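Local atomic coordinates of leucine aminopeptidase 2 (Saccharomyces cerevisiae, PDB entry 2XQ0), a protein that cleaves di- and tripeptides as a zinc-dependent aminopeptidase of the M1 family and also has weak epoxide hydrolase activity. Residues A[78-83]-A[115-120]; A[67-72]-A[156-161]. One frame throughout, in Å; residues are numbered along the deposited sequence.

Contact 1: residues A[78-83]-A[115-120]; sequences EVHIDG and NIQFRT
Two neighbouring antiparallel strands of the large sheet in the M1 N-terminal domain meet here, Glu78, Val79 and His80 facing Gln117, Ile116 and Asn115. Glu78–Gln117 and His80–Asn115 are hydrogen-bonded pairs flanking the non-hydrogen-bonded pair Val79–Ile116. The His80 end is held firmly: Asn115 N reaches His80 O at 2.8 Å, and His80 N returns a bond to Asn115 O. At the other end Gln117 N binds Glu78 O at 2.9 Å, while the reverse bond from Glu78 N to Gln117 O is weak at 3.4 Å. Glu78 and Gln117 run side by side, both with CG anti to the carbonyl carbon (chi1 -57° and -68°), which brings the carboxylate alongside the amide with their planes 56° apart. One water donates to Glu78 OE2 at 2.7 Å and to Gln117 OE1, spanning two acceptors that cannot bond each other. On the opposite face Val79 CG2 lies 4.2 Å from Ile116 CG2, both residues buried. The pairing thus separates its chemistry by face, with partly exposed polar side chains on one side, Glu78 and Gln117 joined by the water, and branched aliphatic groups turned into the core on the other.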
loop_
_atom_site.group_PDB
_atom_site.type_symbol
_atom_site.label_atom_id
_atom_site.label_comp_id
_atom_site.label_asym_id
_atom_site.label_seq_id
_atom_site.Cartn_x
_atom_site.Cartn_y
_atom_site.Cartn_z
ATOM N N GLU A 78 1.591 4.945 33.292
ATOM C CA GLU A 78 0.538 5.353 34.215
ATOM C C GLU A 78 -0.783 5.392 33.475
ATOM O O GLU A 78 -0.813 5.615 32.275
ATOM C CB GLU A 78 0.828 6.745 34.796
ATOM C CG GLU A 78 2.161 6.874 35.517
ATOM C CD GLU A 78 2.508 8.315 35.880
ATOM O OE1 GLU A 78 1.585 9.096 36.198
ATOM O OE2 GLU A 78 3.710 8.664 35.849
ATOM N N VAL A 79 -1.875 5.190 34.201
ATOM C CA VAL A 79 -3.215 5.328 33.637
ATOM C C VAL A 79 -4.125 6.097 34.596
ATOM O O VAL A 79 -4.182 5.788 35.798
ATOM C CB VAL A 79 -3.870 3.966 33.414
ATOM C CG1 VAL A 79 -5.252 4.163 32.811
ATOM C CG2 VAL A 79 -2.999 3.075 32.524
ATOM N N HIS A 80 -4.846 7.076 34.061
ATOM C CA HIS A 80 -5.813 7.847 34.839
ATOM C C HIS A 80 -7.168 7.826 34.140
ATOM O O HIS A 80 -7.247 7.903 32.910
ATOM C CB HIS A 80 -5.369 9.300 34.955
ATOM C CG HIS A 80 -4.201 9.517 35.859
ATOM N ND1 HIS A 80 -2.897 9.415 35.427
ATOM C CD2 HIS A 80 -4.138 9.871 37.163
ATOM C CE1 HIS A 80 -2.081 9.677 36.431
ATOM N NE2 HIS A 80 -2.807 9.955 37.498
ATOM N N ILE A 81 -8.229 7.704 34.926
ATOM C CA ILE A 81 -9.589 7.909 34.440
ATOM C C ILE A 81 -10.229 9.057 35.228
ATOM O O ILE A 81 -10.230 9.053 36.455
ATOM C CB ILE A 81 -10.433 6.637 34.569
ATOM C CG1 ILE A 81 -9.931 5.577 33.576
ATOM C CG2 ILE A 81 -11.899 6.954 34.313
ATOM C CD1 ILE A 81 -10.463 4.170 33.829
ATOM N N ASP A 82 -10.742 10.053 34.519
ATOM C CA ASP A 82 -11.320 11.219 35.165
ATOM C C ASP A 82 -10.389 11.824 36.218
ATOM O O ASP A 82 -10.804 12.097 37.341
ATOM C CB ASP A 82 -12.666 10.850 35.788
ATOM C CG ASP A 82 -13.711 10.539 34.743
ATOM O OD1 ASP A 82 -13.478 10.880 33.561
ATOM O OD2 ASP A 82 -14.758 9.956 35.090
ATOM N N GLY A 83 -9.129 12.024 35.847
ATOM C CA GLY A 83 -8.161 12.648 36.727
ATOM C C GLY A 83 -7.605 11.755 37.823
ATOM O O GLY A 83 -6.643 12.133 38.497
ATOM N N ASN A 115 -6.761 8.557 30.207
ATOM C CA ASN A 115 -5.414 8.994 29.863
ATOM C C ASN A 115 -4.380 7.917 30.183
ATOM O O ASN A 115 -4.342 7.374 31.290
ATOM C CB ASN A 115 -5.055 10.300 30.579
ATOM C CG ASN A 115 -3.674 10.823 30.193
ATOM O OD1 ASN A 115 -2.679 10.534 30.855
ATOM N ND2 ASN A 115 -3.614 11.591 29.124
ATOM N N ILE A 116 -3.540 7.603 29.208
ATOM C CA ILE A 116 -2.474 6.627 29.408
ATOM C C ILE A 116 -1.131 7.233 29.027
ATOM O O ILE A 116 -0.937 7.654 27.883
ATOM C CB ILE A 116 -2.691 5.401 28.527
ATOM C CG1 ILE A 116 -4.110 4.845 28.716
ATOM C CG2 ILE A 116 -1.613 4.352 28.795
ATOM C CD1 ILE A 116 -4.561 3.956 27.590
ATOM N N GLN A 117 -0.203 7.256 29.972
ATOM C CA GLN A 117 1.157 7.689 29.688
ATOM C C GLN A 117 1.976 6.487 29.296
ATOM O O GLN A 117 1.890 5.434 29.923
ATOM C CB GLN A 117 1.799 8.341 30.909
ATOM C CG GLN A 117 1.190 9.660 31.303
ATOM C CD GLN A 117 1.712 10.133 32.635
ATOM O OE1 GLN A 117 2.924 10.218 32.842
ATOM N NE2 GLN A 117 0.803 10.425 33.557
ATOM N N PHE A 118 2.792 6.651 28.268
ATOM C CA PHE A 118 3.544 5.527 27.757
ATOM C C PHE A 118 4.758 6.035 27.008
ATOM O O PHE A 118 4.874 7.236 26.735
ATOM C CB PHE A 118 2.657 4.719 26.797
ATOM C CG PHE A 118 2.338 5.451 25.530
ATOM C CD1 PHE A 118 1.309 6.381 25.490
ATOM C CD2 PHE A 118 3.084 5.237 24.390
ATOM C CE1 PHE A 118 1.029 7.067 24.326
ATOM C CE2 PHE A 118 2.814 5.919 23.241
ATOM C CZ PHE A 118 1.786 6.846 23.207
ATOM N N ARG A 119 5.648 5.109 26.660
ATOM C CA ARG A 119 6.691 5.377 25.685
ATOM C C ARG A 119 6.874 4.161 24.771
ATOM O O ARG A 119 6.595 3.025 25.165
ATOM C CB ARG A 119 8.008 5.733 26.385
ATOM C CG ARG A 119 8.527 4.647 27.311
ATOM C CD ARG A 119 9.753 5.117 28.117
ATOM N NE ARG A 119 10.859 5.436 27.221
ATOM C CZ ARG A 119 11.275 6.669 26.944
ATOM N NH1 ARG A 119 10.694 7.718 27.517
ATOM N NH2 ARG A 119 12.292 6.849 26.107
ATOM N N THR A 120 7.333 4.404 23.547
ATOM C CA THR A 120 7.723 3.317 22.668
ATOM C C THR A 120 9.021 2.655 23.141
ATOM O O THR A 120 9.775 3.224 23.933
ATOM C CB THR A 120 7.836 3.769 21.197
ATOM O OG1 THR A 120 8.850 4.793 21.052
ATOM C CG2 THR A 120 6.503 4.297 20.723
HETATM O O HOH W 1 5.467 9.548 33.942
#

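Contact 2: residues A[67-72]-A[156-161]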
loop_
_atom_site.group_PDB
_atom_site.type_symbol
_atom_site.label_atom_id
_atom_site.label_comp_id
_atom_site.label_asym_id
_atom_site.label_seq_id
_atom_site.Cartn_x
_atom_site.Cartn_y
_atom_site.Cartn_z
ATOM N N LEU A 67 -11.644 -2.067 30.741
ATOM C CA LEU A 67 -11.203 -1.618 29.424
ATOM C C LEU A 67 -10.115 -2.582 29.014
ATOM O O LEU A 67 -9.243 -2.885 29.820
ATOM C CB LEU A 67 -10.546 -0.243 29.521
ATOM C CG LEU A 67 -11.216 1.070 29.126
ATOM C CD1 LEU A 67 -11.738 1.023 27.695
ATOM C CD2 LEU A 67 -12.316 1.424 30.103
ATOM N N HIS A 68 -10.154 -3.051 27.772
ATOM C CA HIS A 68 -9.088 -3.871 27.227
ATOM C C HIS A 68 -8.575 -3.134 25.992
ATOM O O HIS A 68 -9.335 -2.892 25.049
ATOM C CB HIS A 68 -9.611 -5.230 26.766
ATOM C CG HIS A 68 -10.066 -6.123 27.874
ATOM N ND1 HIS A 68 -10.708 -7.319 27.644
ATOM C CD2 HIS A 68 -9.986 -5.993 29.221
ATOM C CE1 HIS A 68 -10.995 -7.896 28.797
ATOM N NE2 HIS A 68 -10.567 -7.110 29.769
ATOM N N LEU A 69 -7.299 -2.772 25.993
ATOM C CA LEU A 69 -6.703 -2.125 24.816
ATOM C C LEU A 69 -5.565 -2.967 24.236
ATOM O O LEU A 69 -4.994 -3.834 24.920
ATOM C CB LEU A 69 -6.219 -0.700 25.133
ATOM C CG LEU A 69 -7.193 0.395 25.615
ATOM C CD1 LEU A 69 -6.525 1.767 25.655
ATOM C CD2 LEU A 69 -8.407 0.492 24.759
ATOM N N ASP A 70 -5.252 -2.705 22.966
ATOM C CA ASP A 70 -4.182 -3.374 22.240
ATOM C C ASP A 70 -2.894 -2.637 22.570
ATOM O O ASP A 70 -2.898 -1.424 22.643
ATOM C CB ASP A 70 -4.410 -3.210 20.725
ATOM C CG ASP A 70 -5.520 -4.097 20.178
ATOM O OD1 ASP A 70 -5.387 -5.332 20.284
ATOM O OD2 ASP A 70 -6.494 -3.560 19.580
ATOM N N THR A 71 -1.802 -3.365 22.764
ATOM C CA THR A 71 -0.469 -2.773 22.793
ATOM C C THR A 71 0.458 -3.817 22.233
ATOM O O THR A 71 0.114 -5.001 22.226
ATOM C CB THR A 71 0.032 -2.406 24.228
ATOM O OG1 THR A 71 0.435 -3.589 24.931
ATOM C CG2 THR A 71 -1.027 -1.676 25.014
ATOM N N SER A 72 1.619 -3.372 21.756
ATOM C CA SER A 72 2.689 -4.263 21.334
ATOM C C SER A 72 4.041 -3.606 21.608
ATOM O O SER A 72 4.388 -2.585 21.003
ATOM C CB SER A 72 2.579 -4.590 19.848
ATOM O OG SER A 72 3.697 -5.376 19.471
ATOM N N PRO A 156 -1.223 2.851 22.845
ATOM C CA PRO A 156 -2.284 1.924 23.245
ATOM C C PRO A 156 -3.612 2.416 22.690
ATOM O O PRO A 156 -3.903 3.611 22.751
ATOM C CB PRO A 156 -2.248 1.979 24.778
ATOM C CG PRO A 156 -1.614 3.294 25.111
ATOM C CD PRO A 156 -0.733 3.687 23.960
ATOM N N CYS A 157 -4.394 1.513 22.109
ATOM C CA CYS A 157 -5.618 1.932 21.456
ATOM C C CYS A 157 -6.535 0.764 21.130
ATOM O O CYS A 157 -6.204 -0.404 21.350
ATOM C CB CYS A 157 -5.280 2.686 20.160
ATOM S SG CYS A 157 -4.302 1.734 18.958
ATOM N N PHE A 158 -7.710 1.084 20.612
ATOM C CA PHE A 158 -8.572 0.056 20.038
ATOM C C PHE A 158 -8.108 -0.114 18.596
ATOM O O PHE A 158 -8.624 0.543 17.686
ATOM C CB PHE A 158 -10.017 0.513 20.072
ATOM C CG PHE A 158 -10.568 0.694 21.458
ATOM C CD1 PHE A 158 -10.847 -0.399 22.258
ATOM C CD2 PHE A 158 -10.823 1.955 21.956
ATOM C CE1 PHE A 158 -11.370 -0.239 23.531
ATOM C CE2 PHE A 158 -11.353 2.116 23.233
ATOM C CZ PHE A 158 -11.623 1.016 24.019
ATOM N N ASP A 159 -7.107 -0.966 18.394
ATOM C CA ASP A 159 -6.423 -1.085 17.098
ATOM C C ASP A 159 -7.191 -1.975 16.120
ATOM O O ASP A 159 -6.738 -3.072 15.747
ATOM C CB ASP A 159 -4.980 -1.599 17.280
ATOM C CG ASP A 159 -4.140 -1.466 16.014
ATOM O OD1 ASP A 159 -4.609 -0.851 15.030
ATOM O OD2 ASP A 159 -2.989 -1.968 15.996
ATOM N N THR A 160 -8.352 -1.484 15.694
ATOM C CA THR A 160 -9.172 -2.185 14.704
ATOM C C THR A 160 -9.740 -1.165 13.712
ATOM O O THR A 160 -10.033 -0.030 14.079
ATOM C CB THR A 160 -10.305 -3.032 15.382
ATOM O OG1 THR A 160 -11.320 -3.343 14.425
ATOM C CG2 THR A 160 -10.930 -2.287 16.530
ATOM N N PRO A 161 -9.870 -1.556 12.440
ATOM C CA PRO A 161 -10.431 -0.583 11.496
ATOM C C PRO A 161 -11.935 -0.358 11.717
ATOM O O PRO A 161 -12.503 0.559 11.117
ATOM C CB PRO A 161 -10.123 -1.191 10.130
ATOM C CG PRO A 161 -9.870 -2.658 10.385
ATOM C CD PRO A 161 -9.262 -2.721 11.767
#
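Asp70 OD2 is held by two partners, the backbone N of Asp159 at 2.9 Å and the hydroxyl of Thr21. The Asp159 bond uses the anti lone pair of OD2 and is bent, 140° at the hydrogen. With OD1 bonded to the backbone of Leu22, both oxygens of this buried carboxylate have partners, an anchor for the loop 156-161 where it crosses the end of edge strand 66-69 in the M1 N-terminal domain. A single antiparallel bridge pairs Asp70 with Cys157: Asp70 N donates to Cys157 O at 3.0 Å, and Cys157 N gives Asp70 O a weak return bond. Asp70 and Asp159 side chains cross at about a right angle, their OD2 atoms 5.3 Å apart; the salt bridge from Asp159 OD2 to Arg152 probably tempers any repulsion between the two carboxylates.

Beside the backbone bridge lies an apolar cluster. Phe158 and Asp159 each centre an inverse gamma turn, and although its first side-chain bond points away from residues 67-72, the Phe158 ring returns to meet them, CG anti to the carbonyl carbon (chi1 -64°). Leu69 sets CD2 over one ring face, a CH-pi contact 3.4 Å from the centroid of Phe158, while Leu67 CD1 comes to the ring edge. Phe28, Val30 and Leu54 also touch the ring. A serine in place of Phe158 would probably leave Leu69 CD2 without its aromatic surface and open a gap between the loop and the sheet strands it packs on. Next to the bridge, Thr71 CG2 lies 3.9 Å from Pro156 CB.

The two contacts, with centres 14 Å apart, lie in the same M1 N-terminal domain and both reach its large mixed sheet. Strand 66-69, at one outer edge, is followed in the chain by strand 74-81, and both segments of contact 1 fall between those of contact 2, nested within the loop it closes. Contact 1 pairs two strands inside the sheet; contact 2 lays the loop before strand 165-172 against the edge strand. They meet through packing: Ile116 CD1 lies 3.5 Å from Leu69 CD1, and Phe118 CD1 3.7 Å from Pro156 CD. One hydrophobic core thus links the sheet to a loop whose Asp159 side chain is about 7 Å from that of substrate-binding Leu146.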